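Long-range contacts in putative HpcE protein (Mycolicibacterium smegmatis, PDB 6V77), which is of unknown function but belongs to the FAH clan of beta-rich proteins and holds a zinc ion between acidic side chains: residues V111-E121 and A170-P178; G146-S154 and L261-F271. One frame throughout, in Å; residues are numbered along the deposited sequence.

Contact 1 (V111-E121 and A170-P178); sequences VQLPAGSVDWE and AKSHAGFSP. With ZN (zinc ion), chain L; EDO (1,2-ethanediol), chain K; SO4 (sulfate ion), chain O.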
loop_
_atom_site.group_PDB
_atom_site.type_symbol
_atom_site.label_atom_id
_atom_site.label_comp_id
_atom_site.label_asym_id
_atom_site.label_seq_id
_atom_site.Cartn_x
_atom_site.Cartn_y
_atom_site.Cartn_z
ATOM N N VAL B 111 -15.332 -3.923 16.316
ATOM C CA VAL B 111 -14.126 -3.165 16.001
ATOM C C VAL B 111 -13.591 -2.561 17.288
ATOM O O VAL B 111 -14.349 -1.951 18.057
ATOM C CB VAL B 111 -14.391 -2.059 14.960
ATOM C CG1 VAL B 111 -13.119 -1.264 14.682
ATOM C CG2 VAL B 111 -14.983 -2.643 13.682
ATOM N N GLN B 112 -12.289 -2.724 17.518
ATOM C CA GLN B 112 -11.660 -2.164 18.706
ATOM C C GLN B 112 -11.415 -0.678 18.484
ATOM O O GLN B 112 -10.898 -0.279 17.434
ATOM C CB GLN B 112 -10.348 -2.897 19.008
ATOM C CG GLN B 112 -10.518 -4.400 19.255
ATOM C CD GLN B 112 -11.196 -4.708 20.588
ATOM O OE1 GLN B 112 -10.928 -4.058 21.600
ATOM N NE2 GLN B 112 -12.073 -5.709 20.592
ATOM N N LEU B 113 -11.833 0.140 19.455
ATOM C CA LEU B 113 -11.578 1.576 19.447
ATOM C C LEU B 113 -10.207 1.877 20.027
ATOM O O LEU B 113 -9.998 1.720 21.236
ATOM C CB LEU B 113 -12.629 2.324 20.271
ATOM C CG LEU B 113 -14.049 2.426 19.739
ATOM C CD1 LEU B 113 -14.954 2.872 20.896
ATOM C CD2 LEU B 113 -14.101 3.391 18.558
ATOM N N PRO B 114 -9.253 2.311 19.219
ATOM C CA PRO B 114 -8.027 2.874 19.783
ATOM C C PRO B 114 -8.346 4.162 20.517
ATOM O O PRO B 114 -9.400 4.774 20.319
ATOM C CB PRO B 114 -7.162 3.139 18.552
ATOM C CG PRO B 114 -8.159 3.354 17.461
ATOM C CD PRO B 114 -9.281 2.408 17.750
ATOM N N ALA B 115 -7.419 4.566 21.383
ATOM C CA ALA B 115 -7.527 5.871 22.012
ATOM C C ALA B 115 -7.595 6.947 20.938
ATOM O O ALA B 115 -6.957 6.835 19.884
ATOM C CB ALA B 115 -6.333 6.118 22.938
ATOM N N GLY B 116 -8.393 7.984 21.193
ATOM C CA GLY B 116 -8.502 9.087 20.261
ATOM C C GLY B 116 -9.944 9.346 19.849
ATOM O O GLY B 116 -10.879 9.125 20.629
ATOM N N SER B 117 -10.101 9.851 18.630
ATOM C CA SER B 117 -11.377 10.335 18.106
ATOM C C SER B 117 -11.690 9.528 16.856
ATOM O O SER B 117 -11.257 9.886 15.755
ATOM C CB SER B 117 -11.299 11.836 17.803
ATOM O OG SER B 117 -11.034 12.580 18.984
ATOM N N VAL B 118 -12.423 8.428 17.014
ATOM C CA VAL B 118 -12.650 7.511 15.899
ATOM C C VAL B 118 -13.938 7.897 15.179
ATOM O O VAL B 118 -15.007 8.008 15.792
ATOM C CB VAL B 118 -12.688 6.054 16.382
ATOM C CG1 VAL B 118 -12.919 5.140 15.231
ATOM C CG2 VAL B 118 -11.360 5.700 17.090
ATOM N N ASP B 119 -13.832 8.073 13.869
ATOM C CA ASP B 119 -14.873 8.673 13.060
ATOM C C ASP B 119 -15.270 7.696 11.959
ATOM O O ASP B 119 -14.463 6.864 11.533
ATOM C CB ASP B 119 -14.363 9.975 12.467
ATOM C CG ASP B 119 -15.459 10.928 12.089
ATOM O OD1 ASP B 119 -16.658 10.569 12.179
ATOM O OD2 ASP B 119 -15.101 12.062 11.716
ATOM N N TRP B 120 -16.520 7.803 11.508
ATOM C CA TRP B 120 -17.104 6.932 10.490
ATOM C C TRP B 120 -17.091 7.616 9.127
ATOM O O TRP B 120 -17.181 8.844 9.035
ATOM C CB TRP B 120 -18.553 6.584 10.860
ATOM C CG TRP B 120 -19.404 7.827 11.080
ATOM C CD1 TRP B 120 -20.113 8.515 10.131
ATOM C CD2 TRP B 120 -19.595 8.537 12.314
ATOM N NE1 TRP B 120 -20.741 9.591 10.702
ATOM C CE2 TRP B 120 -20.435 9.634 12.037
ATOM C CE3 TRP B 120 -19.140 8.347 13.624
ATOM C CZ2 TRP B 120 -20.833 10.532 13.014
ATOM C CZ3 TRP B 120 -19.543 9.249 14.604
ATOM C CH2 TRP B 120 -20.383 10.325 14.293
ATOM N N GLU B 121 -17.029 6.796 8.058
ATOM C CA GLU B 121 -17.036 7.296 6.672
ATOM C C GLU B 121 -17.543 6.164 5.766
ATOM O O GLU B 121 -16.745 5.317 5.358
ATOM C CB GLU B 121 -15.634 7.746 6.230
ATOM C CG GLU B 121 -14.987 8.909 7.020
ATOM C CD GLU B 121 -13.832 9.585 6.284
ATOM O OE1 GLU B 121 -13.327 8.993 5.310
ATOM O OE2 GLU B 121 -13.444 10.711 6.650
ATOM N N ALA B 170 -3.609 6.774 10.418
ATOM C CA ALA B 170 -4.813 6.954 11.232
ATOM C C ALA B 170 -6.013 6.183 10.710
ATOM O O ALA B 170 -6.978 5.958 11.464
ATOM C CB ALA B 170 -5.180 8.432 11.291
ATOM N N LYS B 171 -5.996 5.819 9.430
ATOM C CA LYS B 171 -7.057 5.062 8.788
ATOM C C LYS B 171 -6.692 3.597 8.616
ATOM O O LYS B 171 -7.384 2.882 7.891
ATOM C CB LYS B 171 -7.395 5.698 7.444
ATOM C CG LYS B 171 -7.930 7.138 7.607
ATOM C CD LYS B 171 -7.839 7.866 6.275
ATOM C CE LYS B 171 -8.536 9.211 6.300
ATOM N NZ LYS B 171 -10.033 9.046 6.319
ATOM N N SER B 172 -5.647 3.126 9.321
ATOM C CA SER B 172 -5.129 1.776 9.124
ATOM C C SER B 172 -4.967 1.018 10.432
ATOM O O SER B 172 -4.198 0.053 10.493
ATOM C CB SER B 172 -3.788 1.808 8.373
ATOM O OG SER B 172 -3.969 2.419 7.118
ATOM N N HIS B 173 -5.637 1.461 11.505
ATOM C CA HIS B 173 -5.701 0.640 12.698
ATOM C C HIS B 173 -6.366 -0.690 12.377
ATOM O O HIS B 173 -7.038 -0.838 11.359
ATOM C CB HIS B 173 -6.505 1.345 13.793
ATOM C CG HIS B 173 -5.783 2.489 14.423
ATOM N ND1 HIS B 173 -5.038 2.353 15.576
ATOM C CD2 HIS B 173 -5.712 3.797 14.080
ATOM C CE1 HIS B 173 -4.536 3.527 15.915
ATOM N NE2 HIS B 173 -4.934 4.423 15.028
ATOM N N ALA B 174 -6.191 -1.666 13.262
ATOM C CA ALA B 174 -6.821 -2.967 13.035
ATOM C C ALA B 174 -8.320 -2.808 12.815
ATOM O O ALA B 174 -9.010 -2.162 13.612
ATOM C CB ALA B 174 -6.571 -3.891 14.226
ATOM N N GLY B 175 -8.811 -3.398 11.728
ATOM C CA GLY B 175 -10.218 -3.397 11.394
ATOM C C GLY B 175 -10.754 -2.082 10.889
ATOM O O GLY B 175 -11.975 -1.951 10.751
ATOM N N PHE B 176 -9.892 -1.109 10.605
ATOM C CA PHE B 176 -10.378 0.176 10.109
ATOM C C PHE B 176 -10.748 0.186 8.627
ATOM O O PHE B 176 -11.215 1.225 8.146
ATOM C CB PHE B 176 -9.355 1.287 10.393
ATOM C CG PHE B 176 -9.531 1.958 11.758
ATOM C CD1 PHE B 176 -10.096 1.266 12.831
ATOM C CD2 PHE B 176 -9.121 3.274 11.961
ATOM C CE1 PHE B 176 -10.251 1.871 14.090
ATOM C CE2 PHE B 176 -9.261 3.895 13.232
ATOM C CZ PHE B 176 -9.847 3.192 14.282
ATOM N N SER B 177 -10.593 -0.918 7.891
ATOM C CA SER B 177 -10.948 -0.967 6.470
ATOM C C SER B 177 -11.824 -2.174 6.164
ATOM O O SER B 177 -11.446 -3.046 5.373
ATOM C CB SER B 177 -9.685 -0.985 5.604
ATOM O OG SER B 177 -8.790 0.007 6.074
ATOM N N PRO B 178 -13.018 -2.255 6.752
ATOM C CA PRO B 178 -13.916 -3.353 6.394
ATOM C C PRO B 178 -14.507 -3.138 5.011
ATOM O O PRO B 178 -14.875 -2.019 4.638
ATOM C CB PRO B 178 -15.002 -3.294 7.481
ATOM C CG PRO B 178 -15.105 -1.818 7.785
ATOM C CD PRO B 178 -13.648 -1.308 7.701
HETATM ZN ZN ZN L . -12.350 8.465 3.363
HETATM C C1 EDO K . -3.839 -0.757 17.668
HETATM O O1 EDO K . -4.222 0.625 17.558
HETATM C C2 EDO K . -4.326 -1.581 16.471
HETATM O O2 EDO K . -4.318 -0.763 15.291
HETATM S S SO4 O . -11.035 12.250 4.746
HETATM O O1 SO4 O . -11.991 13.349 4.836
HETATM O O2 SO4 O . -10.718 11.715 6.072
HETATM O O3 SO4 O . -11.578 11.160 3.932
HETATM O O4 SO4 O . -9.821 12.728 4.088
HETATM O O HOH W 1 -8.671 -0.883 16.012
HETATM O O HOH W 2 -10.766 -3.875 15.293
HETATM O O HOH W 3 -11.338 7.668 1.641
#
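The zinc site of this FAH-clan fold brings E121 and K171 together, one from each segment. E121 reaches the metal with OE1, 2.2 Å from the zinc; E123, D152 and a water are its other ligands. OE2 forms a long salt bridge with K171 NZ, 3.8 Å away, and a further one with R156. A bend at the last torsion of K171 (chi4 -72°) swings NZ round to the acidic cluster, where it donates to sulfate O2 at 2.8 Å.

Away from the metal, apolar packing takes over, with waters at its margin. H173 to F176 form a type II turn, in which G175 takes a positive phi (74°), easy for glycine. P114 CG stands over the centre of one H173 ring face, 3.9 Å from the centroid and 12° off the ring normal, a CH-pi contact that suits proline, whose ring C-H groups are slightly polarised by the amide nitrogen. F176 CZ meets P114 CD at 3.6 Å and V118 CG1 at 3.8 Å, both obliquely; a large apolar ring suits this buried spot. Between the backbones of Q112 and A174, a water donates to both carbonyl oxygens, and a second links Q112 N to A174 O. T228 of the second subunit packs on H173.

The sulfate, probably from the crystallisation liquor and also held by H82, R156 and Q159, is consistent with a pocket beside the zinc that can take an anion.

Contact 2 (G146-S154 and L261-F271); sequences GVSVGQDLS and LRTYITGVGEF. With ZN (zinc ion), chain L; EDO (1,2-ethanediol), chain N.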
loop_
_atom_site.group_PDB
_atom_site.type_symbol
_atom_site.label_atom_id
_atom_site.label_comp_id
_atom_site.label_asym_id
_atom_site.label_seq_id
_atom_site.Cartn_x
_atom_site.Cartn_y
_atom_site.Cartn_z
ATOM N N GLY B 146 -16.012 -5.189 -9.815
ATOM C CA GLY B 146 -17.283 -4.920 -9.168
ATOM C C GLY B 146 -17.090 -3.921 -8.052
ATOM O O GLY B 146 -16.007 -3.374 -7.866
ATOM N N VAL B 147 -18.169 -3.696 -7.292
ATOM C CA VAL B 147 -18.162 -2.705 -6.225
ATOM C C VAL B 147 -18.588 -3.388 -4.939
ATOM O O VAL B 147 -19.190 -4.461 -4.951
ATOM C CB VAL B 147 -19.105 -1.513 -6.521
ATOM C CG1 VAL B 147 -18.653 -0.789 -7.786
ATOM C CG2 VAL B 147 -20.584 -1.980 -6.633
ATOM N N SER B 148 -18.274 -2.751 -3.815
ATOM C CA SER B 148 -18.721 -3.278 -2.538
ATOM C C SER B 148 -18.916 -2.111 -1.574
ATOM O O SER B 148 -18.721 -0.942 -1.924
ATOM C CB SER B 148 -17.734 -4.337 -2.008
ATOM O OG SER B 148 -18.343 -5.078 -0.940
ATOM N N VAL B 149 -19.296 -2.439 -0.339
ATOM C CA VAL B 149 -19.503 -1.439 0.704
ATOM C C VAL B 149 -18.244 -1.374 1.550
ATOM O O VAL B 149 -17.647 -2.410 1.866
ATOM C CB VAL B 149 -20.717 -1.787 1.590
ATOM C CG1 VAL B 149 -21.023 -0.633 2.568
ATOM C CG2 VAL B 149 -21.975 -2.161 0.767
ATOM N N GLY B 150 -17.837 -0.164 1.939
ATOM C CA GLY B 150 -16.697 -0.016 2.829
ATOM C C GLY B 150 -16.925 1.056 3.879
ATOM O O GLY B 150 -17.816 1.904 3.760
ATOM N N GLN B 151 -16.094 0.991 4.921
ATOM C CA GLN B 151 -15.947 2.051 5.913
ATOM C C GLN B 151 -14.506 2.518 5.860
ATOM O O GLN B 151 -13.594 1.691 5.838
ATOM C CB GLN B 151 -16.261 1.556 7.319
ATOM C CG GLN B 151 -17.721 1.754 7.740
ATOM C CD GLN B 151 -18.074 3.209 7.997
ATOM O OE1 GLN B 151 -17.220 4.015 8.370
ATOM N NE2 GLN B 151 -19.357 3.550 7.814
ATOM N N ASP B 152 -14.294 3.828 5.811
ATOM C CA ASP B 152 -12.951 4.371 6.032
ATOM C C ASP B 152 -12.904 4.922 7.454
ATOM O O ASP B 152 -12.989 6.127 7.687
ATOM C CB ASP B 152 -12.602 5.440 5.000
ATOM C CG ASP B 152 -11.219 6.016 5.208
ATOM O OD1 ASP B 152 -10.430 5.435 5.990
ATOM O OD2 ASP B 152 -10.889 7.040 4.588
ATOM N N LEU B 153 -12.780 4.013 8.424
ATOM C CA LEU B 153 -12.725 4.439 9.818
ATOM C C LEU B 153 -11.432 5.206 10.039
ATOM O O LEU B 153 -10.387 4.840 9.502
ATOM C CB LEU B 153 -12.808 3.236 10.756
ATOM C CG LEU B 153 -14.127 2.475 10.615
ATOM C CD1 LEU B 153 -14.081 1.142 11.343
ATOM C CD2 LEU B 153 -15.230 3.344 11.209
ATOM N N SER B 154 -11.509 6.277 10.824
ATOM C CA SER B 154 -10.437 7.269 10.877
ATOM C C SER B 154 -10.234 7.729 12.307
ATOM O O SER B 154 -11.161 8.279 12.907
ATOM C CB SER B 154 -10.775 8.476 9.987
ATOM O OG SER B 154 -11.125 8.065 8.656
ATOM N N LEU B 261 -22.748 0.736 14.364
ATOM C CA LEU B 261 -22.652 1.524 13.147
ATOM C C LEU B 261 -23.101 0.634 12.001
ATOM O O LEU B 261 -22.425 -0.350 11.675
ATOM C CB LEU B 261 -21.221 2.011 12.929
ATOM C CG LEU B 261 -20.902 2.735 11.618
ATOM C CD1 LEU B 261 -21.555 4.101 11.613
ATOM C CD2 LEU B 261 -19.387 2.853 11.451
ATOM N N ARG B 262 -24.221 0.982 11.387
ATOM C CA ARG B 262 -24.723 0.267 10.225
ATOM C C ARG B 262 -24.344 1.064 8.982
ATOM O O ARG B 262 -24.581 2.272 8.914
ATOM C CB ARG B 262 -26.241 0.064 10.325
ATOM C CG ARG B 262 -26.872 -0.513 9.047
ATOM C CD ARG B 262 -28.366 -0.806 9.237
ATOM N NE ARG B 262 -28.938 -1.256 7.978
ATOM C CZ ARG B 262 -29.465 -0.445 7.064
ATOM N NH1 ARG B 262 -29.531 0.864 7.282
ATOM N NH2 ARG B 262 -29.940 -0.947 5.936
ATOM N N THR B 263 -23.736 0.390 8.009
ATOM C CA THR B 263 -23.218 1.009 6.801
ATOM C C THR B 263 -23.916 0.329 5.628
ATOM O O THR B 263 -24.042 -0.897 5.628
ATOM C CB THR B 263 -21.695 0.811 6.715
ATOM O OG1 THR B 263 -21.062 1.370 7.874
ATOM C CG2 THR B 263 -21.097 1.444 5.456
ATOM N N TYR B 264 -24.412 1.101 4.657
ATOM C CA TYR B 264 -25.144 0.464 3.558
ATOM C C TYR B 264 -24.947 1.194 2.239
ATOM O O TYR B 264 -24.700 2.400 2.195
ATOM C CB TYR B 264 -26.653 0.381 3.852
ATOM C CG TYR B 264 -27.338 1.733 3.880
ATOM C CD1 TYR B 264 -27.836 2.318 2.711
ATOM C CD2 TYR B 264 -27.481 2.429 5.073
ATOM C CE1 TYR B 264 -28.445 3.563 2.740
ATOM C CE2 TYR B 264 -28.083 3.670 5.107
ATOM C CZ TYR B 264 -28.568 4.230 3.934
ATOM O OH TYR B 264 -29.171 5.465 3.980
ATOM N N ILE B 265 -25.078 0.436 1.150
ATOM C CA ILE B 265 -25.240 0.980 -0.192
ATOM C C ILE B 265 -26.458 0.272 -0.768
ATOM O O ILE B 265 -26.456 -0.959 -0.893
ATOM C CB ILE B 265 -23.992 0.761 -1.075
ATOM C CG1 ILE B 265 -22.761 1.442 -0.432
ATOM C CG2 ILE B 265 -24.256 1.286 -2.460
ATOM C CD1 ILE B 265 -21.450 1.323 -1.250
ATOM N N THR B 266 -27.501 1.037 -1.091
ATOM C CA THR B 266 -28.807 0.438 -1.359
ATOM C C THR B 266 -28.740 -0.403 -2.623
ATOM O O THR B 266 -28.252 0.055 -3.660
ATOM C CB THR B 266 -29.878 1.515 -1.491
ATOM O OG1 THR B 266 -29.850 2.348 -0.314
ATOM C CG2 THR B 266 -31.275 0.864 -1.639
ATOM N N GLY B 267 -29.188 -1.653 -2.518
ATOM C CA GLY B 267 -29.091 -2.595 -3.616
ATOM C C GLY B 267 -27.750 -3.287 -3.769
ATOM O O GLY B 267 -27.638 -4.202 -4.604
ATOM N N VAL B 268 -26.736 -2.889 -3.007
ATOM C CA VAL B 268 -25.408 -3.500 -3.065
ATOM C C VAL B 268 -25.109 -4.304 -1.804
ATOM O O VAL B 268 -24.708 -5.463 -1.881
ATOM C CB VAL B 268 -24.320 -2.436 -3.313
ATOM C CG1 VAL B 268 -22.917 -3.027 -3.075
ATOM C CG2 VAL B 268 -24.457 -1.886 -4.737
ATOM N N GLY B 269 -25.302 -3.707 -0.628
ATOM C CA GLY B 269 -25.043 -4.462 0.584
ATOM C C GLY B 269 -25.162 -3.605 1.824
ATOM O O GLY B 269 -25.341 -2.384 1.767
ATOM N N GLU B 270 -25.055 -4.278 2.964
ATOM C CA GLU B 270 -24.972 -3.549 4.224
ATOM C C GLU B 270 -24.213 -4.382 5.244
ATOM O O GLU B 270 -24.118 -5.603 5.121
ATOM C CB GLU B 270 -26.358 -3.213 4.778
ATOM C CG GLU B 270 -27.128 -4.430 5.239
ATOM C CD GLU B 270 -28.380 -4.035 5.992
ATOM O OE1 GLU B 270 -29.417 -3.858 5.341
ATOM O OE2 GLU B 270 -28.307 -3.869 7.230
ATOM N N PHE B 271 -23.720 -3.710 6.288
ATOM C CA PHE B 271 -23.204 -4.424 7.443
ATOM C C PHE B 271 -23.273 -3.535 8.674
ATOM O O PHE B 271 -23.301 -2.308 8.576
ATOM C CB PHE B 271 -21.772 -4.943 7.214
ATOM C CG PHE B 271 -20.739 -3.896 6.808
ATOM C CD1 PHE B 271 -20.062 -3.141 7.763
ATOM C CD2 PHE B 271 -20.342 -3.787 5.468
ATOM C CE1 PHE B 271 -19.067 -2.224 7.391
ATOM C CE2 PHE B 271 -19.368 -2.887 5.077
ATOM C CZ PHE B 271 -18.712 -2.104 6.032
HETATM ZN ZN ZN L . -12.350 8.465 3.363
HETATM C C1 EDO N . -28.615 -2.640 1.583
HETATM O O1 EDO N . -29.579 -1.956 2.399
HETATM C C2 EDO N . -29.325 -3.352 0.441
HETATM O O2 EDO N . -30.283 -2.449 -0.124
HETATM O O HOH W 3 -11.338 7.668 1.641
#
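The carbonyl oxygen of I265 takes two backbone N-H groups, from V268 at 2.9 Å and from G269 at 3.0 Å. This is a classic beta bulge at the turn of the hairpin formed by strands 260-265 and 269-277. The hairpin belongs to a five-strand sheet, which packs face to face on strand 144-155 of the larger sheet; the 146-151 and 261-265 axes run nearly antiparallel, at 154°, and approach to 6.9 Å.

V149 is the central residue. Its CG1 lies anti to the backbone N (chi1 -173°), which directs that methyl to T263 CG2, 3.6 Å away, and to the F271 ring. The other methyl, CG2, faces the bulge and touches I265 CG1 at 3.9 Å and V268 CG1 at 4.0 Å. A compact branched side chain thus fills two places at once, and G269, bare of any side chain, lets CG2 come close to its backbone. F271 turns its edge to the strand, with V149 O in the ring plane.

Two residues on, polarity returns. Q151 bends at chi2 and donates from NE2 to T263 OG1 at 2.8 Å, with an N-H...O angle of 150°, while its OE1 accepts from E121 N; an amide suits this place because it can do both. Beside it, L261 CD2 rests against the same amide, 3.7 Å from Q151 NE2.

Contact 2 is the buried one, near the centre of the chain, whereas contact 1 lies farther out, is partly exposed and reaches the subunit interface; their centres are about 15 Å apart. Both draw on the same two sheets: strands 118-128 and 177-185 flank strand 144-155, and strand 110-113 pairs with 269-277. In contact 1 the segments meet through buried charges at the metal and through waters at its exposed end, in contact 2 mainly through aliphatic groups and a single side-chain hydrogen bond. The two meet at the zinc, to which each contributes a carboxylate. There K171 spans them, forming a salt bridge with D152 and a probable hydrogen bond with S154.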